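Local coordinates for protein tryptophan halogenase superfamily (Brevundimonas sp. BAL3, PDB 6FRL) that is a flavin-dependent halogenase of the tryptophan halogenase family that prefers bromination over chlorination, at residues B[74-77]-B[78-82]; B[88-91]-B[92-95]; B[382-385]-B[386-390]; B[473-476]-B[477-481]; B[480-483]-B[484-488]. One frame throughout, in Å; residues are numbered along the deposited sequence.

Interaction 1 of 5, residues B[74-77]-B[78-82]; sequences DDVM and RATQA
Asp74 and Asp75 meet the guanidinium of Arg78 one helical turn on, forming a salt-bridge network on the solvent side of helix 73-79, where Asp75 and Arg78 are exposed. The three side chains run alongside one another. Arg78 NH2 donates to Asp75 OD1 at 3.1 Å; Asp75 OD1 lies in the guanidinium plane, whereas NH2 meets it on the anti side, 32° out of the carboxylate plane. The link to Asp74 is longer, 3.6 Å from OD1 to Arg78 NH2, and Asp74 OD2 has a second cation in Arg72. A water at the same guanidinium edge accepts from Arg78 NE at 2.6 Å and donates to Asp75 OD1. The bend at chi3 (-68°) of Arg78 turns its guanidinium back over the Asp74 carbonyl oxygen, which sits above one face.

The other end of the contact, with Val76, Met77, Thr80 and Ala82, is buried and tight. Here the helix stops: Thr80 OG1 folds back to Val76 O at 2.6 Å, and the carbonyl of Met77 takes two amides from opposite faces of its plane, Ala82 N at 3.1 Å and Thr80 N at 3.2 Å. The bond from Ala82 spans five residues and follows the left-handed backbone of Gln81, where the chain leaves the helix. Met77 CG packs on Ala82 CB at 3.9 Å beside this turn.

Arg284 also hydrogen-bonds the carbonyls of Met77 and Arg78. Val76 and Thr80 lean on Phe172 of helix 169-182, while Met77 rests on Leu165 and Ala82 on Leu167 of strand 164-168.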
loop_
_atom_site.group_PDB
_atom_site.type_symbol
_atom_site.label_atom_id
_atom_site.label_comp_id
_atom_site.label_asym_id
_atom_site.label_seq_id
_atom_site.Cartn_x
_atom_site.Cartn_y
_atom_site.Cartn_z
ATOM N N ASP B 74 3.372 -20.173 23.115
ATOM C CA ASP B 74 3.195 -20.752 24.464
ATOM C C ASP B 74 4.357 -20.441 25.420
ATOM O O ASP B 74 4.107 -20.018 26.566
ATOM C CB ASP B 74 2.759 -22.242 24.461
ATOM C CG ASP B 74 3.681 -23.159 23.690
ATOM O OD1 ASP B 74 4.877 -22.852 23.464
ATOM O OD2 ASP B 74 3.200 -24.249 23.315
ATOM N N ASP B 75 5.599 -20.581 24.960
ATOM C CA ASP B 75 6.749 -20.305 25.826
ATOM C C ASP B 75 6.765 -18.813 26.244
ATOM O O ASP B 75 6.958 -18.512 27.442
ATOM C CB ASP B 75 8.079 -20.705 25.169
ATOM C CG ASP B 75 8.204 -22.246 24.891
ATOM O OD1 ASP B 75 7.680 -23.108 25.677
ATOM O OD2 ASP B 75 8.861 -22.577 23.857
ATOM N N VAL B 76 6.521 -17.891 25.291
ATOM C CA VAL B 76 6.544 -16.443 25.626
ATOM C C VAL B 76 5.406 -16.100 26.592
ATOM O O VAL B 76 5.587 -15.303 27.531
ATOM C CB VAL B 76 6.496 -15.505 24.378
ATOM C CG1 VAL B 76 6.401 -14.045 24.769
ATOM C CG2 VAL B 76 7.709 -15.688 23.490
ATOM N N MET B 77 4.239 -16.708 26.360
ATOM C CA MET B 77 3.066 -16.453 27.212
ATOM C C MET B 77 3.274 -16.956 28.627
ATOM O O MET B 77 3.021 -16.196 29.568
ATOM C CB MET B 77 1.766 -17.007 26.607
ATOM C CG MET B 77 1.300 -16.207 25.399
ATOM S SD MET B 77 -0.215 -16.869 24.780
ATOM C CE MET B 77 -1.375 -16.175 25.979
ATOM N N ARG B 78 3.745 -18.203 28.771
ATOM C CA ARG B 78 4.129 -18.744 30.093
ATOM C C ARG B 78 5.065 -17.798 30.827
ATOM O O ARG B 78 4.874 -17.533 32.003
ATOM C CB ARG B 78 4.780 -20.147 30.004
ATOM C CG ARG B 78 3.824 -21.316 30.270
ATOM C CD ARG B 78 4.503 -22.676 30.324
ATOM N NE ARG B 78 5.004 -23.017 28.996
ATOM C CZ ARG B 78 4.347 -23.671 28.046
ATOM N NH1 ARG B 78 3.135 -24.152 28.262
ATOM N NH2 ARG B 78 4.934 -23.885 26.869
ATOM N N ALA B 79 6.078 -17.286 30.131
ATOM C CA ALA B 79 7.137 -16.520 30.788
ATOM C C ALA B 79 6.681 -15.099 31.154
ATOM O O ALA B 79 7.281 -14.472 32.039
ATOM C CB ALA B 79 8.405 -16.492 29.933
ATOM N N THR B 80 5.630 -14.596 30.499
ATOM C CA THR B 80 5.205 -13.208 30.695
ATOM C C THR B 80 3.841 -13.037 31.416
ATOM O O THR B 80 3.287 -11.907 31.427
ATOM C CB THR B 80 5.200 -12.459 29.346
ATOM O OG1 THR B 80 4.347 -13.135 28.400
ATOM C CG2 THR B 80 6.616 -12.353 28.795
ATOM N N GLN B 81 3.332 -14.120 32.038
ATOM C CA GLN B 81 2.049 -14.105 32.746
ATOM C C GLN B 81 0.901 -13.668 31.809
ATOM O O GLN B 81 -0.115 -13.134 32.242
ATOM C CB GLN B 81 2.093 -13.213 34.015
ATOM C CG GLN B 81 2.942 -13.749 35.174
ATOM C CD GLN B 81 2.436 -15.087 35.739
ATOM O OE1 GLN B 81 3.146 -16.082 35.696
ATOM N NE2 GLN B 81 1.191 -15.118 36.233
ATOM N N ALA B 82 1.060 -13.962 30.526
ATOM C CA ALA B 82 0.205 -13.411 29.483
ATOM C C ALA B 82 -1.119 -14.113 29.370
ATOM O O ALA B 82 -1.249 -15.278 29.766
ATOM C CB ALA B 82 0.898 -13.507 28.133
HETATM O O HOH W 1 7.552 -22.524 28.585
#

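Interaction 2 of 5, residues B[88-91]-B[92-95]; sequences IRFL and DWSG
Phe90 and Trp93 form a T-shaped stack where strand 87-91 of the seven-stranded mixed sheet runs into the loop leading to its antiparallel neighbour, strand 99-103. The edge of Phe90 points at the face of the indole's five-membered ring, with centroids 5.4 Å apart and planes at 83°. Phe90 CD1 makes the approach, 3.8 Å from Trp93 NE1, and Phe90 CB lies 4.0 Å from Trp93 CD1. Trp93 CG stands beside its own backbone N (chi1 -71°), which folds the indole back toward the strand. Further aromatic contacts surround the pair: Phe100 and His400 meet Phe90, while Trp412 and Trp277 meet Trp93. With an alanine in place of the indole, the edge of Phe90 would probably lose its aromatic face and a gap would open toward Trp277 and Trp412.

The polar contacts lie in the loop. Asp92 adopts a left-handed backbone (phi 67°), and its OD1 accepts from Gly97 N. Trp93 NE1 has a weak bond to Val270 O on strand 268-273. A water spans the corner, giving a weak bond to Phe90 O at 2.9 Å and accepting from Trp93 N at 3.0 Å.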
loop_
_atom_site.group_PDB
_atom_site.type_symbol
_atom_site.label_atom_id
_atom_site.label_comp_id
_atom_site.label_asym_id
_atom_site.label_seq_id
_atom_site.Cartn_x
_atom_site.Cartn_y
_atom_site.Cartn_z
ATOM N N ILE B 88 -10.269 -4.788 21.587
ATOM C CA ILE B 88 -10.495 -3.867 22.718
ATOM C C ILE B 88 -11.965 -3.582 22.843
ATOM O O ILE B 88 -12.654 -3.389 21.834
ATOM C CB ILE B 88 -9.780 -2.520 22.515
ATOM C CG1 ILE B 88 -8.280 -2.735 22.320
ATOM C CG2 ILE B 88 -10.056 -1.555 23.676
ATOM C CD1 ILE B 88 -7.532 -1.452 21.951
ATOM N N ARG B 89 -12.448 -3.543 24.079
ATOM C CA ARG B 89 -13.863 -3.314 24.339
ATOM C C ARG B 89 -14.124 -1.900 24.855
ATOM O O ARG B 89 -13.653 -1.548 25.919
ATOM C CB ARG B 89 -14.365 -4.357 25.315
ATOM C CG ARG B 89 -15.875 -4.379 25.433
ATOM C CD ARG B 89 -16.333 -5.610 26.161
ATOM N NE ARG B 89 -17.791 -5.711 26.166
ATOM C CZ ARG B 89 -18.478 -6.817 26.449
ATOM N NH1 ARG B 89 -17.864 -7.940 26.779
ATOM N NH2 ARG B 89 -19.804 -6.793 26.406
ATOM N N PHE B 90 -14.849 -1.101 24.073
ATOM C CA PHE B 90 -15.134 0.316 24.398
ATOM C C PHE B 90 -16.506 0.441 25.078
ATOM O O PHE B 90 -17.550 0.101 24.479
ATOM C CB PHE B 90 -15.063 1.192 23.144
ATOM C CG PHE B 90 -13.671 1.350 22.621
ATOM C CD1 PHE B 90 -12.824 2.289 23.152
ATOM C CD2 PHE B 90 -13.171 0.489 21.646
ATOM C CE1 PHE B 90 -11.508 2.383 22.716
ATOM C CE2 PHE B 90 -11.864 0.601 21.201
ATOM C CZ PHE B 90 -11.033 1.546 21.729
ATOM N N LEU B 91 -16.479 0.885 26.341
ATOM C CA LEU B 91 -17.668 0.983 27.203
ATOM C C LEU B 91 -17.949 2.429 27.521
ATOM O O LEU B 91 -17.012 3.188 27.854
ATOM C CB LEU B 91 -17.481 0.187 28.501
ATOM C CG LEU B 91 -17.263 -1.319 28.275
ATOM C CD1 LEU B 91 -16.876 -2.059 29.542
ATOM C CD2 LEU B 91 -18.502 -1.930 27.641
ATOM N N ASP B 92 -19.221 2.806 27.335
ATOM C CA ASP B 92 -19.771 4.118 27.722
ATOM C C ASP B 92 -19.231 5.328 26.926
ATOM O O ASP B 92 -19.315 6.442 27.435
ATOM C CB ASP B 92 -19.633 4.387 29.251
ATOM C CG ASP B 92 -20.223 3.264 30.118
ATOM O OD1 ASP B 92 -21.157 2.519 29.713
ATOM O OD2 ASP B 92 -19.751 3.120 31.242
ATOM N N TRP B 93 -18.712 5.142 25.701
ATOM C CA TRP B 93 -18.237 6.298 24.880
ATOM C C TRP B 93 -19.393 7.022 24.171
ATOM O O TRP B 93 -19.248 8.174 23.743
ATOM C CB TRP B 93 -17.135 5.894 23.863
ATOM C CG TRP B 93 -15.822 5.570 24.513
ATOM C CD1 TRP B 93 -15.556 4.507 25.347
ATOM C CD2 TRP B 93 -14.605 6.333 24.439
ATOM N NE1 TRP B 93 -14.245 4.567 25.783
ATOM C CE2 TRP B 93 -13.647 5.676 25.247
ATOM C CE3 TRP B 93 -14.232 7.507 23.776
ATOM C CZ2 TRP B 93 -12.350 6.152 25.394
ATOM C CZ3 TRP B 93 -12.928 7.969 23.918
ATOM C CH2 TRP B 93 -12.008 7.299 24.715
ATOM N N SER B 94 -20.518 6.323 24.031
ATOM C CA SER B 94 -21.713 6.867 23.378
ATOM C C SER B 94 -22.856 7.218 24.367
ATOM O O SER B 94 -23.928 7.629 23.937
ATOM C CB SER B 94 -22.201 5.887 22.295
ATOM O OG SER B 94 -21.403 5.969 21.130
ATOM N N GLY B 95 -22.596 7.111 25.674
ATOM C CA GLY B 95 -23.593 7.226 26.722
ATOM C C GLY B 95 -23.676 5.937 27.533
ATOM O O GLY B 95 -23.298 4.874 27.029
HETATM O O HOH W 2 -18.951 2.597 24.083
#

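Interaction 3 of 5, residues B[382-385]-B[386-390]; sequences FNDQ and TAREM
Four successive amides, from Thr386 N to Phe382 O through Glu389 N to Gln385 O, bond at 2.9 to 3.1 Å in the regular i to i+4 pattern of an alpha-helix. Both segments lie within the long helix 376-402.

Thr386 adds a second grip on the first carbonyl. Its OG1, set anti to its own carbonyl carbon (chi1 -52°), donates to Phe382 O at 2.7 Å, and it reaches that oxygen from the opposite face to Thr386 N. The hydroxyl thus finds its acceptor within the helix. The same Thr386 OG1 also lies 3.4 Å from Phe382 CE1, meeting the ring obliquely. Phe382 in turn stacks edge-to-face with Trp333, and both Phe382 and Thr386 touch Arg364 of helix 354-367.

On another side of the helix the charged pair is Asp384 and Arg388, whose side chains cross at a slant. The arginine chain is bent at chi2 and chi3, bringing Arg388 NH1 to Asp384 OD1 at 2.8 Å; the bond is weak in angle (122°), although OD1 lies at the edge of the guanidinium, near its plane. Carboxylate and guanidinium planes stand 59° apart. The same arginine has a further salt bridge from its NE to Glu391, so two acidic side chains share its charge. Ala387 CB sits 3.3 Å above one face of the Arg388 guanidinium plane, offset toward its rim.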
loop_
_atom_site.group_PDB
_atom_site.type_symbol
_atom_site.label_atom_id
_atom_site.label_comp_id
_atom_site.label_asym_id
_atom_site.label_seq_id
_atom_site.Cartn_x
_atom_site.Cartn_y
_atom_site.Cartn_z
ATOM N N PHE B 382 13.862 7.308 6.474
ATOM C CA PHE B 382 13.522 6.830 7.827
ATOM C C PHE B 382 12.721 7.889 8.560
ATOM O O PHE B 382 11.694 7.587 9.155
ATOM C CB PHE B 382 14.783 6.463 8.621
ATOM C CG PHE B 382 14.518 5.822 9.976
ATOM C CD1 PHE B 382 14.131 6.587 11.078
ATOM C CD2 PHE B 382 14.736 4.466 10.173
ATOM C CE1 PHE B 382 13.909 5.991 12.319
ATOM C CE2 PHE B 382 14.516 3.869 11.423
ATOM C CZ PHE B 382 14.102 4.633 12.493
ATOM N N ASN B 383 13.176 9.127 8.498
ATOM C CA ASN B 383 12.512 10.227 9.215
ATOM C C ASN B 383 11.141 10.499 8.672
ATOM O O ASN B 383 10.198 10.717 9.458
ATOM C CB ASN B 383 13.381 11.500 9.255
ATOM C CG ASN B 383 14.542 11.371 10.234
ATOM O OD1 ASN B 383 14.427 10.677 11.252
ATOM N ND2 ASN B 383 15.678 12.033 9.929
ATOM N N ASP B 384 11.016 10.408 7.348
ATOM C CA ASP B 384 9.734 10.623 6.674
ATOM C C ASP B 384 8.703 9.523 6.988
ATOM O O ASP B 384 7.562 9.814 7.332
ATOM C CB ASP B 384 9.925 10.799 5.153
ATOM C CG ASP B 384 8.648 11.297 4.472
ATOM O OD1 ASP B 384 8.200 12.430 4.748
ATOM O OD2 ASP B 384 8.066 10.530 3.689
ATOM N N GLN B 385 9.107 8.264 6.883
ATOM C CA GLN B 385 8.206 7.151 7.207
ATOM C C GLN B 385 7.718 7.289 8.656
ATOM O O GLN B 385 6.515 7.260 8.914
ATOM C CB GLN B 385 8.891 5.777 7.000
ATOM C CG GLN B 385 9.259 5.425 5.571
ATOM C CD GLN B 385 9.854 4.015 5.403
ATOM O OE1 GLN B 385 9.733 3.138 6.273
ATOM N NE2 GLN B 385 10.506 3.792 4.253
ATOM N N THR B 386 8.661 7.448 9.588
ATOM C CA THR B 386 8.360 7.524 11.034
ATOM C C THR B 386 7.349 8.630 11.380
ATOM O O THR B 386 6.380 8.406 12.119
ATOM C CB THR B 386 9.669 7.712 11.855
ATOM O OG1 THR B 386 10.638 6.704 11.491
ATOM C CG2 THR B 386 9.391 7.646 13.356
ATOM N N ALA B 387 7.580 9.813 10.829
ATOM C CA ALA B 387 6.696 10.978 11.010
ATOM C C ALA B 387 5.272 10.668 10.505
ATOM O O ALA B 387 4.320 10.850 11.258
ATOM C CB ALA B 387 7.238 12.211 10.278
ATOM N N ARG B 388 5.147 10.185 9.269
ATOM C CA ARG B 388 3.842 9.923 8.707
ATOM C C ARG B 388 3.114 8.869 9.531
ATOM O O ARG B 388 1.918 9.020 9.805
ATOM C CB ARG B 388 3.886 9.498 7.212
ATOM C CG ARG B 388 4.613 10.443 6.263
ATOM C CD ARG B 388 3.984 11.833 6.112
ATOM N NE ARG B 388 4.220 12.785 7.219
ATOM C CZ ARG B 388 5.336 13.534 7.422
ATOM N NH1 ARG B 388 6.412 13.462 6.644
ATOM N NH2 ARG B 388 5.379 14.393 8.439
ATOM N N GLU B 389 3.837 7.825 9.943
ATOM C CA GLU B 389 3.229 6.726 10.722
ATOM C C GLU B 389 2.663 7.225 12.090
ATOM O O GLU B 389 1.543 6.863 12.511
ATOM C CB GLU B 389 4.241 5.557 10.878
ATOM C CG GLU B 389 3.944 4.511 11.963
ATOM C CD GLU B 389 4.974 3.397 11.984
ATOM O OE1 GLU B 389 5.927 3.508 12.769
ATOM O OE2 GLU B 389 4.870 2.418 11.209
ATOM N N MET B 390 3.432 8.075 12.756
ATOM C CA MET B 390 2.969 8.679 14.007
ATOM C C MET B 390 1.707 9.489 13.782
ATOM O O MET B 390 0.767 9.386 14.565
ATOM C CB MET B 390 4.074 9.549 14.664
ATOM C CG MET B 390 5.222 8.740 15.287
ATOM S SD MET B 390 4.741 7.779 16.734
ATOM C CE MET B 390 4.493 9.094 17.932
#

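Interaction 4 of 5, residues B[473-476]-B[477-481]; sequences PAYL and ARSLA
Arg478 lies back over Ala474 in the first turns of alpha-helix 473-492, its chain running along the carbonyl of that residue. Arg478 CB starts 4.0 Å from Ala474 O, and CG stays 3.9 Å from the same oxygen. Beyond the bend at chi3 (-64°), the guanidinium comes round with one face over it, and NH1 ends 3.8 Å from Ala474 O. Much of the side chain thus passes close to this oxygen, whose bond from Arg478 N is weak.

Ser479 makes the firmer polar contact. With OG nearly eclipsing the backbone N (chi1 -7°), Ser479 OG donates to Tyr475 O at 2.6 Å. It arrives from the face opposite to the serine's own amide, so one carbonyl is gripped twice. The tyrosine ring passes nearby, obliquely, with Tyr475 CE1 3.4 Å from Ser479 OG. Replacing Ser479 by alanine would remove OG and is likely to leave Tyr475 O with just the amide of that residue from this pair.

On the buried side, Leu476 packs on Tyr119, Lys122 and Gln123 of helix 116-125, and Leu480 on Tyr135. The two leucines lie side by side along the helix, pointing the same way, with Leu476 CD1 3.8 Å from Leu480 CD1.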
loop_
_atom_site.group_PDB
_atom_site.type_symbol
_atom_site.label_atom_id
_atom_site.label_comp_id
_atom_site.label_asym_id
_atom_site.label_seq_id
_atom_site.Cartn_x
_atom_site.Cartn_y
_atom_site.Cartn_z
ATOM N N PRO B 473 -34.125 -7.887 -1.542
ATOM C CA PRO B 473 -34.127 -7.764 -0.061
ATOM C C PRO B 473 -34.430 -9.044 0.723
ATOM O O PRO B 473 -33.921 -9.212 1.837
ATOM C CB PRO B 473 -35.206 -6.693 0.223
ATOM C CG PRO B 473 -36.102 -6.722 -0.967
ATOM C CD PRO B 473 -35.205 -7.072 -2.138
ATOM N N ALA B 474 -35.255 -9.925 0.157
ATOM C CA ALA B 474 -35.494 -11.248 0.739
ATOM C C ALA B 474 -34.265 -12.145 0.594
ATOM O O ALA B 474 -33.884 -12.812 1.568
ATOM C CB ALA B 474 -36.718 -11.905 0.123
ATOM N N TYR B 475 -33.627 -12.150 -0.583
ATOM C CA TYR B 475 -32.400 -12.954 -0.776
ATOM C C TYR B 475 -31.228 -12.505 0.110
ATOM O O TYR B 475 -30.504 -13.319 0.652
ATOM C CB TYR B 475 -31.950 -12.949 -2.235
ATOM C CG TYR B 475 -30.681 -13.742 -2.428
ATOM C CD1 TYR B 475 -29.438 -13.200 -2.113
ATOM C CD2 TYR B 475 -30.718 -15.048 -2.919
ATOM C CE1 TYR B 475 -28.261 -13.932 -2.288
ATOM C CE2 TYR B 475 -29.546 -15.782 -3.101
ATOM C CZ TYR B 475 -28.328 -15.220 -2.772
ATOM O OH TYR B 475 -27.185 -15.952 -2.943
ATOM N N LEU B 476 -31.031 -11.200 0.192
ATOM C CA LEU B 476 -30.002 -10.594 1.023
ATOM C C LEU B 476 -30.212 -10.975 2.480
ATOM O O LEU B 476 -29.278 -11.496 3.116
ATOM C CB LEU B 476 -30.030 -9.061 0.853
ATOM C CG LEU B 476 -29.150 -8.111 1.682
ATOM C CD1 LEU B 476 -27.672 -8.403 1.498
ATOM C CD2 LEU B 476 -29.532 -6.666 1.365
ATOM N N ALA B 477 -31.438 -10.756 2.972
ATOM C CA ALA B 477 -31.807 -11.003 4.378
ATOM C C ALA B 477 -31.436 -12.394 4.889
ATOM O O ALA B 477 -31.065 -12.542 6.064
ATOM C CB ALA B 477 -33.294 -10.770 4.595
ATOM N N ARG B 478 -31.535 -13.391 3.998
ATOM C CA ARG B 478 -31.247 -14.789 4.334
ATOM C C ARG B 478 -29.780 -15.148 4.202
ATOM O O ARG B 478 -29.303 -15.956 4.972
ATOM C CB ARG B 478 -32.153 -15.768 3.536
ATOM C CG ARG B 478 -33.580 -15.811 4.099
ATOM C CD ARG B 478 -34.394 -17.009 3.632
ATOM N NE ARG B 478 -34.644 -17.011 2.182
ATOM C CZ ARG B 478 -35.619 -16.348 1.545
ATOM N NH1 ARG B 478 -36.465 -15.546 2.202
ATOM N NH2 ARG B 478 -35.728 -16.443 0.216
ATOM N N SER B 479 -29.068 -14.575 3.240
ATOM C CA SER B 479 -27.585 -14.714 3.184
ATOM C C SER B 479 -26.922 -14.164 4.463
ATOM O O SER B 479 -26.004 -14.766 5.012
ATOM C CB SER B 479 -26.966 -14.018 1.963
ATOM O OG SER B 479 -27.958 -13.536 1.089
ATOM N N LEU B 480 -27.409 -13.028 4.928
ATOM C CA LEU B 480 -26.911 -12.423 6.151
ATOM C C LEU B 480 -27.266 -13.226 7.417
ATOM O O LEU B 480 -26.458 -13.301 8.320
ATOM C CB LEU B 480 -27.385 -10.962 6.268
ATOM C CG LEU B 480 -26.336 -9.945 5.749
ATOM C CD1 LEU B 480 -25.907 -10.172 4.296
ATOM C CD2 LEU B 480 -26.813 -8.522 5.878
ATOM N N ALA B 481 -28.462 -13.807 7.480
ATOM C CA ALA B 481 -28.851 -14.629 8.640
ATOM C C ALA B 481 -28.031 -15.920 8.713
ATOM O O ALA B 481 -27.688 -16.360 9.800
ATOM C CB ALA B 481 -30.363 -14.912 8.661
#

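Interaction 5 of 5, residues B[480-483]-B[484-488]; sequences LAEM and RANIA
Arg484 folds back along the preceding turn and lays its guanidinium over Ala481, whose CA lies 3.2 Å above the guanidinium plane, offset toward the rim. Arg484 NH2 also touches Ala481 CB at 3.3 Å. These are van der Waals contacts between the flat cation and the CA and CB of Ala481. Arg484 NH1 passes 3.3 Å from Leu480 O without the angle for a hydrogen bond. With CG opposite the backbone N (chi1 -169°) and a bend at chi3, the chain turns toward the N-terminal side of the helix instead of running outward.

What fixes the far end is Tyr135, whose hydroxyl is hydrogen-bonded to Arg484 NH1. The same tyrosine also touches Met483; Leu158 adds to it at Met483, and Ala130 at Arg484.

On another side of the helix, Glu482 and Asn486 run alongside each other with carboxylate and amide planes nearly perpendicular (87°), separated by 4.1 Å from Glu482 CG to Asn486 ND2. Backbone bonds such as Ile487 N to Met483 O at 3.2 Å keep the turns regular. Buried Leu480 and Ile487 against exposed Glu482, Ala485 and Asn486 make this an amphipathic alpha-helix packed on the protein's surface.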
loop_
_atom_site.group_PDB
_atom_site.type_symbol
_atom_site.label_atom_id
_atom_site.label_comp_id
_atom_site.label_asym_id
_atom_site.label_seq_id
_atom_site.Cartn_x
_atom_site.Cartn_y
_atom_site.Cartn_z
ATOM N N LEU B 480 -27.409 -13.028 4.928
ATOM C CA LEU B 480 -26.911 -12.423 6.151
ATOM C C LEU B 480 -27.266 -13.226 7.417
ATOM O O LEU B 480 -26.458 -13.301 8.320
ATOM C CB LEU B 480 -27.385 -10.962 6.268
ATOM C CG LEU B 480 -26.336 -9.945 5.749
ATOM C CD1 LEU B 480 -25.907 -10.172 4.296
ATOM C CD2 LEU B 480 -26.813 -8.522 5.878
ATOM N N ALA B 481 -28.462 -13.807 7.480
ATOM C CA ALA B 481 -28.851 -14.629 8.640
ATOM C C ALA B 481 -28.031 -15.920 8.713
ATOM O O ALA B 481 -27.688 -16.360 9.800
ATOM C CB ALA B 481 -30.363 -14.912 8.661
ATOM N N GLU B 482 -27.707 -16.498 7.563
ATOM C CA GLU B 482 -26.780 -17.648 7.490
ATOM C C GLU B 482 -25.359 -17.344 8.024
ATOM O O GLU B 482 -24.795 -18.138 8.778
ATOM C CB GLU B 482 -26.738 -18.159 6.038
ATOM C CG GLU B 482 -25.815 -19.330 5.705
ATOM C CD GLU B 482 -25.993 -19.811 4.243
ATOM O OE1 GLU B 482 -27.007 -19.445 3.593
ATOM O OE2 GLU B 482 -25.122 -20.558 3.714
ATOM N N MET B 483 -24.786 -16.201 7.621
ATOM C CA MET B 483 -23.488 -15.732 8.125
ATOM C C MET B 483 -23.561 -15.558 9.635
ATOM O O MET B 483 -22.741 -16.086 10.359
ATOM C CB MET B 483 -23.106 -14.395 7.500
ATOM C CG MET B 483 -22.520 -14.513 6.106
ATOM S SD MET B 483 -21.831 -12.971 5.445
ATOM C CE MET B 483 -23.250 -12.265 4.639
ATOM N N ARG B 484 -24.560 -14.809 10.077
ATOM C CA ARG B 484 -24.805 -14.455 11.467
ATOM C C ARG B 484 -24.876 -15.707 12.350
ATOM O O ARG B 484 -24.312 -15.756 13.436
ATOM C CB ARG B 484 -26.109 -13.627 11.503
ATOM C CG ARG B 484 -26.466 -12.926 12.786
ATOM C CD ARG B 484 -27.406 -11.738 12.556
ATOM N NE ARG B 484 -28.773 -12.112 12.154
ATOM C CZ ARG B 484 -29.324 -11.924 10.953
ATOM N NH1 ARG B 484 -28.650 -11.394 9.922
ATOM N NH2 ARG B 484 -30.575 -12.330 10.760
ATOM N N ALA B 485 -25.525 -16.735 11.829
ATOM C CA ALA B 485 -25.636 -18.029 12.491
ATOM C C ALA B 485 -24.332 -18.847 12.453
ATOM O O ALA B 485 -23.977 -19.425 13.472
ATOM C CB ALA B 485 -26.780 -18.828 11.881
ATOM N N ASN B 486 -23.632 -18.912 11.315
ATOM C CA ASN B 486 -22.349 -19.652 11.233
ATOM C C ASN B 486 -21.378 -19.199 12.338
ATOM O O ASN B 486 -20.753 -20.004 13.033
ATOM C CB ASN B 486 -21.647 -19.467 9.871
ATOM C CG ASN B 486 -22.362 -20.179 8.714
ATOM O OD1 ASN B 486 -23.090 -21.155 8.913
ATOM N ND2 ASN B 486 -22.160 -19.676 7.485
ATOM N N ILE B 487 -21.263 -17.885 12.483
ATOM C CA ILE B 487 -20.434 -17.297 13.545
ATOM C C ILE B 487 -20.946 -17.650 14.954
ATOM O O ILE B 487 -20.165 -18.058 15.806
ATOM C CB ILE B 487 -20.263 -15.758 13.359
ATOM C CG1 ILE B 487 -19.309 -15.503 12.206
ATOM C CG2 ILE B 487 -19.737 -15.098 14.638
ATOM C CD1 ILE B 487 -19.233 -14.057 11.783
ATOM N N ALA B 488 -22.245 -17.473 15.194
ATOM C CA ALA B 488 -22.808 -17.635 16.555
ATOM C C ALA B 488 -22.621 -19.086 17.019
ATOM O O ALA B 488 -22.183 -19.297 18.126
ATOM C CB ALA B 488 -24.259 -17.200 16.599
#

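How the interactions relate
Interactions 4 and 5 are consecutive turns of helix 473-492, sharing Leu480 and Ala481, with centres 11 Å apart; Tyr135 borders both. The other three contacts stand apart: the nearest atoms of interactions 1 and 2 are about 15 Å apart, and those of interactions 2 and 5 about 14 Å. Interaction 3 lies across the chain's centre from interactions 1 and 2, with centres about 32 and 30 Å away. A carbonyl gripped by a side-chain hydroxyl one turn on recurs in interactions 1, 3 and 4. A glycerol about 4 Å from the Arg388 side chain of interaction 3 is probably from the crystallisation liquor.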